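ZYG-9 (Caenorhabditis elegans, PDB 2OF3) organizes microtubules and spindle poles during mitosis and meiosis in one-cell embryos, and is seen here as a TOG domain of the XMAP215/Dis1 family. Local coordinates at residues Met171-Leu176 and Lys210-Phe215; Lys167-Leu172 and Leu189-Tyr194; Ala1-Ser6 and Pro78-Ser83. All coordinates share one frame; numbering follows the deposited sequence.

Interaction 1: residues Met171-Leu176 and Lys210-Phe215; sequences MLLDAL and KTVAPF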
# COMPACT_ATOMS: atom_id res chain seq x y z
N MET A 171 7.90 1.72 -4.13
CA MET A 171 6.53 1.39 -4.57
C MET A 171 5.74 2.69 -4.72
O MET A 171 4.93 2.81 -5.64
CB MET A 171 5.87 0.47 -3.53
CG MET A 171 6.41 -1.04 -3.60
SD MET A 171 5.77 -2.21 -2.40
CE MET A 171 6.24 -1.46 -0.92
N LEU A 172 5.95 3.65 -3.80
CA LEU A 172 5.31 4.97 -3.90
C LEU A 172 5.80 5.71 -5.15
O LEU A 172 4.97 6.31 -5.85
CB LEU A 172 5.54 5.80 -2.65
CG LEU A 172 4.78 5.29 -1.44
CD1 LEU A 172 5.48 5.88 -0.25
CD2 LEU A 172 3.28 5.73 -1.51
N LEU A 173 7.11 5.63 -5.46
CA LEU A 173 7.66 6.19 -6.73
C LEU A 173 7.07 5.53 -7.92
O LEU A 173 6.67 6.21 -8.91
CB LEU A 173 9.22 6.20 -6.76
CG LEU A 173 9.93 7.08 -5.71
CD1 LEU A 173 11.44 6.78 -5.69
CD2 LEU A 173 9.68 8.65 -5.93
N ASP A 174 6.95 4.21 -7.88
CA ASP A 174 6.39 3.48 -9.01
C ASP A 174 4.94 3.88 -9.28
O ASP A 174 4.48 3.95 -10.44
CB ASP A 174 6.45 1.97 -8.74
CG ASP A 174 6.53 1.16 -10.05
OD1 ASP A 174 7.44 1.46 -10.89
OD2 ASP A 174 5.67 0.25 -10.25
N ALA A 175 4.20 4.10 -8.20
CA ALA A 175 2.81 4.60 -8.26
C ALA A 175 2.65 5.89 -9.02
O ALA A 175 1.59 6.17 -9.46
CB ALA A 175 2.25 4.76 -6.86
N LEU A 176 3.69 6.70 -9.15
CA LEU A 176 3.64 7.95 -9.90
C LEU A 176 3.44 7.75 -11.38
O LEU A 176 3.09 8.69 -12.09
CB LEU A 176 4.91 8.79 -9.67
CG LEU A 176 5.21 9.13 -8.22
CD1 LEU A 176 6.46 10.00 -8.14
CD2 LEU A 176 3.97 9.78 -7.52
N LYS A 210 15.04 13.70 -8.21
CA LYS A 210 15.01 13.62 -9.65
C LYS A 210 13.75 12.97 -10.22
O LYS A 210 13.30 13.33 -11.32
CB LYS A 210 16.26 12.85 -10.16
CG LYS A 210 16.24 12.58 -11.67
CD LYS A 210 17.64 12.16 -12.22
CE LYS A 210 17.80 12.50 -13.75
NZ LYS A 210 18.21 13.98 -14.05
N THR A 211 13.21 11.97 -9.50
CA THR A 211 12.02 11.30 -9.94
C THR A 211 10.79 12.20 -9.76
O THR A 211 9.84 12.17 -10.57
CB THR A 211 11.80 9.99 -9.13
OG1 THR A 211 13.03 9.24 -9.11
CG2 THR A 211 10.74 9.14 -9.76
N VAL A 212 10.82 12.99 -8.69
CA VAL A 212 9.66 13.79 -8.31
C VAL A 212 9.61 15.11 -9.12
O VAL A 212 8.54 15.57 -9.52
CB VAL A 212 9.60 14.01 -6.77
CG1 VAL A 212 8.59 15.14 -6.40
CG2 VAL A 212 9.23 12.69 -6.03
N ALA A 213 10.79 15.71 -9.35
CA ALA A 213 10.88 17.01 -10.05
C ALA A 213 10.00 17.18 -11.31
O ALA A 213 9.38 18.22 -11.44
CB ALA A 213 12.37 17.41 -10.35
N PRO A 214 9.95 16.20 -12.25
CA PRO A 214 9.08 16.43 -13.41
C PRO A 214 7.60 16.68 -13.07
O PRO A 214 6.87 17.22 -13.92
CB PRO A 214 9.19 15.12 -14.20
CG PRO A 214 10.54 14.60 -13.84
CD PRO A 214 10.70 14.94 -12.39
N PHE A 215 7.15 16.26 -11.87
CA PHE A 215 5.73 16.35 -11.55
C PHE A 215 5.33 17.75 -11.10
O PHE A 215 4.14 18.02 -10.91
CB PHE A 215 5.30 15.24 -10.56
CG PHE A 215 5.33 13.85 -11.19
CD1 PHE A 215 4.26 13.41 -11.98
CD2 PHE A 215 6.49 13.01 -11.05
CE1 PHE A 215 4.29 12.13 -12.59
CE2 PHE A 215 6.56 11.75 -11.66
CZ PHE A 215 5.45 11.29 -12.44
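Leu176 lies against one side of the Phe215 ring, its CB 3.8 Å from CZ and its CD1 3.9 Å from CE2, so that CB and CD1 sit on the same side of the ring, over the CZ-CE2-CD2 rim. The two side chains run at a slant to each other. The backbone oxygen of Leu176 joins in from an oblique direction, 3.5 Å from Phe215 CZ, a van der Waals contact and not a hydrogen bond. Along the CD2-CE2 edge, in the ring plane, lie the carbonyl oxygens of Thr211 and Val212, from the ring's own segment, where the polarised ring hydrogens would suit them. With CG anti to its own carbonyl carbon (chi1 -69°), Phe215 sends the ring back across the gap from the 3-10 turn of residues 213-215.

One turn earlier, Leu173 reaches over with a single branch. Its CB does not aim at the other segment, but CD2 swings closer and settles against two methyls, 4.0 Å from Thr211 CG2 and 4.1 Å from Val212 CG2. Thr211 offers that methyl because CG2 is anti to its backbone N, while OG1 turns to the carbonyl oxygen of Ser207 in the preceding turn and is satisfied there. Val212 CG2 also lies 4.4 Å from Leu176 CD1, which joins the two halves of the contact into one apolar patch.

Helix 165-174 and the residues just after it thus meet the short helix 208-212 and its 3-10 turn almost wholly through side chains, with the carbonyl oxygen of Leu176 added; in sequence the contact spans helix 181-198. Behind the patch, Val212 and Phe215 both pack on Ala227 of helix 221-238, while Ala175 touches Gln183 and Cys187 of helix 181-198 and Met171 faces helix 127-139.

Interaction 2: residues Lys167-Leu172 and Leu189-Tyr194; sequences KMTPML and LVIEYY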
# COMPACT_ATOMS: atom_id res chain seq x y z
N LYS A 167 11.97 1.00 2.29
CA LYS A 167 11.37 -0.06 1.47
C LYS A 167 10.01 0.33 0.89
O LYS A 167 9.60 -0.27 -0.08
CB LYS A 167 11.19 -1.37 2.26
CG LYS A 167 12.48 -2.09 2.69
CD LYS A 167 13.20 -2.74 1.51
CE LYS A 167 14.43 -3.63 1.98
NZ LYS A 167 14.11 -4.41 3.26
N MET A 168 9.29 1.29 1.48
CA MET A 168 8.02 1.78 0.94
C MET A 168 8.18 2.68 -0.28
O MET A 168 7.39 2.62 -1.22
CB MET A 168 7.23 2.53 2.03
CG MET A 168 6.52 1.62 3.13
SD MET A 168 5.19 0.50 2.59
CE MET A 168 3.91 1.70 2.42
N THR A 169 9.22 3.52 -0.28
CA THR A 169 9.34 4.62 -1.26
C THR A 169 9.43 4.16 -2.69
O THR A 169 8.78 4.77 -3.54
CB THR A 169 10.48 5.57 -0.87
OG1 THR A 169 10.17 6.11 0.40
CG2 THR A 169 10.68 6.74 -1.90
N PRO A 170 10.19 3.07 -2.99
CA PRO A 170 10.22 2.57 -4.39
C PRO A 170 8.81 2.25 -4.97
O PRO A 170 8.54 2.48 -6.17
CB PRO A 170 11.07 1.28 -4.28
CG PRO A 170 11.92 1.46 -3.07
CD PRO A 170 11.11 2.30 -2.10
N MET A 171 7.90 1.72 -4.13
CA MET A 171 6.53 1.39 -4.57
C MET A 171 5.74 2.69 -4.72
O MET A 171 4.93 2.81 -5.64
CB MET A 171 5.87 0.47 -3.53
CG MET A 171 6.41 -1.04 -3.60
SD MET A 171 5.77 -2.21 -2.40
CE MET A 171 6.24 -1.46 -0.92
N LEU A 172 5.95 3.65 -3.80
CA LEU A 172 5.31 4.97 -3.90
C LEU A 172 5.80 5.71 -5.15
O LEU A 172 4.97 6.31 -5.85
CB LEU A 172 5.54 5.80 -2.65
CG LEU A 172 4.78 5.29 -1.44
CD1 LEU A 172 5.48 5.88 -0.25
CD2 LEU A 172 3.28 5.73 -1.51
N LEU A 189 2.30 12.83 -1.41
CA LEU A 189 2.03 13.29 -0.02
C LEU A 189 2.64 12.34 1.01
O LEU A 189 3.12 12.79 2.04
CB LEU A 189 0.51 13.43 0.25
CG LEU A 189 -0.15 14.58 -0.54
CD1 LEU A 189 -1.62 14.54 -0.28
CD2 LEU A 189 0.44 15.99 -0.23
N VAL A 190 2.58 11.04 0.77
CA VAL A 190 3.27 10.09 1.67
C VAL A 190 4.82 10.30 1.65
O VAL A 190 5.46 10.41 2.72
CB VAL A 190 2.92 8.60 1.33
CG1 VAL A 190 3.64 7.65 2.33
CG2 VAL A 190 1.38 8.37 1.43
N ILE A 191 5.41 10.41 0.46
CA ILE A 191 6.82 10.76 0.35
C ILE A 191 7.11 12.06 1.08
O ILE A 191 8.08 12.13 1.82
CB ILE A 191 7.26 10.82 -1.10
CG1 ILE A 191 7.17 9.40 -1.74
CG2 ILE A 191 8.69 11.46 -1.22
CD1 ILE A 191 7.24 9.35 -3.32
N GLU A 192 6.28 13.09 0.91
CA GLU A 192 6.52 14.32 1.62
C GLU A 192 6.56 14.08 3.14
O GLU A 192 7.41 14.60 3.86
CB GLU A 192 5.47 15.37 1.25
CG GLU A 192 5.72 16.66 1.97
CD GLU A 192 4.56 17.63 1.96
OE1 GLU A 192 3.60 17.43 1.17
OE2 GLU A 192 4.64 18.61 2.73
N TYR A 193 5.64 13.28 3.66
CA TYR A 193 5.59 13.00 5.07
C TYR A 193 6.83 12.23 5.59
O TYR A 193 7.31 12.49 6.69
CB TYR A 193 4.29 12.26 5.29
CG TYR A 193 4.10 11.50 6.56
CD1 TYR A 193 3.85 12.14 7.78
CD2 TYR A 193 4.10 10.11 6.52
CE1 TYR A 193 3.64 11.38 8.97
CE2 TYR A 193 3.89 9.36 7.65
CZ TYR A 193 3.65 9.99 8.88
OH TYR A 193 3.41 9.14 9.97
N TYR A 194 7.33 11.28 4.80
CA TYR A 194 8.57 10.58 5.14
C TYR A 194 9.74 11.56 5.31
O TYR A 194 10.58 11.46 6.24
CB TYR A 194 8.92 9.59 4.04
CG TYR A 194 8.00 8.37 3.91
CD1 TYR A 194 7.08 8.02 4.91
CD2 TYR A 194 8.14 7.50 2.81
CE1 TYR A 194 6.27 6.85 4.77
CE2 TYR A 194 7.35 6.37 2.66
CZ TYR A 194 6.42 6.04 3.64
OH TYR A 194 5.66 4.88 3.46
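Thr169 OG1 comes to the edge of the Tyr194 ring, near its plane, 3.4 Å from CD2, while the backbone oxygen of Val190, from the tyrosine's own helix, lies over one face, 3.4 Å above the plane and offset toward the rim. Leu172 CD1 and Met168 CB approach the same ring obliquely. These side chains fill the interface of an antiparallel helix pair in the HEAT-repeat-type helical stack of the TOG domain: the axes of 167-172 and 189-194 come within 10.3 Å and their directions differ by 153°.

Leu172 does most of the apolar work. Its CD1 points into the notch formed by Tyr194 CE2, at 3.5 Å, and Val190 CG1, at 3.6 Å, and CD2 borders Val190 CB. The leucine meets the valine at roughly a right angle and the tyrosine from the opposite direction. Farther back, Leu172 CB rests on Ile191 CD1 at 4.0 Å; the isoleucine's CB points past the other helix, and the extended CG1-CD1 arm (chi2 165°) brings the methyl in. Thr169 turns its OG1 to the carbonyl oxygen of Pro165, a turn earlier in its helix, so the hydroxyl at the ring edge is already bonded.

Around the pair, Ile191 also touches Val230 of helix 221-238, Leu172 reaches Leu138 of helix 127-139, and Val190 meets Arg153 of helix 146-163. The helix 167-172 is kinked at Pro170-Met171, and the CB of Pro170 points away from the partner.

The phenol oxygen is buried but not left without a partner, being hydrogen-bonded to Ser160 OG of helix 146-163. Met168 crosses the tyrosine at about a right angle, and its aliphatic chain closes over that oxygen, with CB 3.2 Å and CG 3.4 Å from Tyr194 OH.

Interaction 3: residues Ala1-Ser6 and Pro78-Ser83; sequences AELLLS and PRSLLS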
# COMPACT_ATOMS: atom_id res chain seq x y z
N ALA A 1 -13.14 -26.93 20.34
CA ALA A 1 -13.96 -26.34 19.25
C ALA A 1 -13.05 -25.87 18.08
O ALA A 1 -11.93 -25.40 18.35
CB ALA A 1 -14.84 -25.17 19.79
N GLU A 2 -13.48 -26.01 16.82
CA GLU A 2 -12.60 -25.64 15.67
C GLU A 2 -12.64 -24.18 15.19
O GLU A 2 -13.72 -23.58 14.99
CB GLU A 2 -12.72 -26.60 14.48
CG GLU A 2 -12.11 -27.99 14.73
CD GLU A 2 -13.18 -29.06 15.04
OE1 GLU A 2 -13.31 -29.46 16.22
OE2 GLU A 2 -13.91 -29.49 14.10
N LEU A 3 -11.44 -23.64 15.03
CA LEU A 3 -11.23 -22.29 14.51
C LEU A 3 -11.75 -22.22 13.08
O LEU A 3 -11.52 -23.14 12.26
CB LEU A 3 -9.72 -21.96 14.54
CG LEU A 3 -8.94 -22.08 15.85
CD1 LEU A 3 -7.45 -21.83 15.64
CD2 LEU A 3 -9.49 -21.13 16.93
N LEU A 4 -12.46 -21.15 12.77
CA LEU A 4 -12.83 -20.84 11.42
C LEU A 4 -11.60 -20.71 10.45
O LEU A 4 -11.69 -21.00 9.25
CB LEU A 4 -13.61 -19.56 11.47
CG LEU A 4 -14.27 -19.12 10.18
CD1 LEU A 4 -15.36 -20.14 9.79
CD2 LEU A 4 -14.84 -17.75 10.43
N LEU A 5 -10.46 -20.29 11.01
CA LEU A 5 -9.26 -19.97 10.25
C LEU A 5 -8.12 -20.43 11.09
O LEU A 5 -8.13 -20.21 12.29
CB LEU A 5 -9.18 -18.47 9.97
CG LEU A 5 -8.02 -18.02 9.08
CD1 LEU A 5 -8.14 -18.65 7.64
CD2 LEU A 5 -8.03 -16.48 9.07
N SER A 6 -7.16 -21.14 10.49
CA SER A 6 -6.04 -21.73 11.21
C SER A 6 -5.14 -20.76 12.01
O SER A 6 -5.08 -19.56 11.75
CB SER A 6 -5.14 -22.49 10.22
OG SER A 6 -4.47 -21.54 9.38
N PRO A 78 -7.27 -13.53 17.10
CA PRO A 78 -6.34 -12.69 16.33
C PRO A 78 -5.12 -13.42 15.73
O PRO A 78 -4.66 -13.03 14.66
CB PRO A 78 -5.94 -11.58 17.33
CG PRO A 78 -6.19 -12.22 18.68
CD PRO A 78 -7.44 -13.01 18.48
N ARG A 79 -4.64 -14.48 16.37
CA ARG A 79 -3.51 -15.27 15.80
C ARG A 79 -3.87 -15.95 14.49
O ARG A 79 -2.96 -16.23 13.69
CB ARG A 79 -3.00 -16.33 16.76
CG ARG A 79 -2.22 -15.74 17.94
CD ARG A 79 -1.98 -16.83 19.00
NE ARG A 79 -1.85 -16.15 20.30
CZ ARG A 79 -0.74 -15.56 20.77
NH1 ARG A 79 0.39 -15.59 20.06
NH2 ARG A 79 -0.77 -14.94 21.96
N SER A 80 -5.17 -16.19 14.27
CA SER A 80 -5.67 -16.69 12.97
C SER A 80 -5.47 -15.71 11.85
O SER A 80 -5.02 -16.09 10.78
CB SER A 80 -7.14 -17.08 13.08
OG SER A 80 -7.20 -18.19 14.00
N LEU A 81 -5.81 -14.44 12.10
CA LEU A 81 -5.57 -13.37 11.14
C LEU A 81 -4.08 -13.18 10.88
O LEU A 81 -3.72 -13.01 9.71
CB LEU A 81 -6.21 -12.04 11.60
CG LEU A 81 -7.73 -12.07 11.85
CD1 LEU A 81 -8.15 -10.68 12.32
CD2 LEU A 81 -8.52 -12.40 10.57
N LEU A 82 -3.23 -13.18 11.93
CA LEU A 82 -1.78 -13.09 11.76
C LEU A 82 -1.17 -14.26 10.97
O LEU A 82 -0.34 -14.03 10.04
CB LEU A 82 -1.07 -13.05 13.12
CG LEU A 82 -1.03 -11.66 13.70
CD1 LEU A 82 -0.62 -11.86 15.14
CD2 LEU A 82 -0.03 -10.69 12.92
N SER A 83 -1.55 -15.50 11.33
CA SER A 83 -1.01 -16.71 10.70
C SER A 83 -1.29 -16.70 9.20
O SER A 83 -0.50 -17.25 8.43
CB SER A 83 -1.69 -17.96 11.25
OG SER A 83 -1.28 -18.20 12.58
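Ser80 turns its hydroxyl to the N-terminal arm and donates a 2.8 Å hydrogen bond from OG to Leu5 O. The bond bends to 137° at the carbonyl oxygen, and the donor sits well above the carbonyl plane, 43° out of it. With chi1 at -65°, OG is anti to the carbonyl carbon of Ser80 and projects from the helix toward the arm; it is also hydrogen-bonded to Ser77 OG.

In Leu5, CG lies anti to the backbone N, which lays CD2 along the helix, 3.5 Å from Ser80 O and 4.4 Å from Leu81 CD2. The next residue turns its own side chain away, to Gln46 and Asn84, and contributes its backbone instead: Ser6 O receives a CA-H...O contact from Ser80 CA at 3.2 Å.

Leu5 also touches Leu73 of helix 60-76 and Leu88 of helix 85-95. Two successive carbonyls of an irregular arm thus converge on one serine, consistent with an arm held here largely through its backbone carbonyls, with Leu5 adding the apolar part.

From the N terminus, interaction 3 comes first: it brings the arm of residues 1-6 back onto helix 78-83 and closes a loop of 71 residues that contains the first helices of the chain. It has closed before either of the others opens, in series with both. These start from the same stretch, helix 165-174: interaction 2 closes the short loop to helix 181-198, and interaction 1 reaches farther along the chain to helix 208-212. Their segments overlap at Met171 and Leu172. Leu173 CD2 and Ile191 CD1 touch, 3.6 Å apart, so the two apolar patches are contiguous. Interactions 1 and 3 lie on opposite sides of the chain's centre, their centres about 39 Å apart.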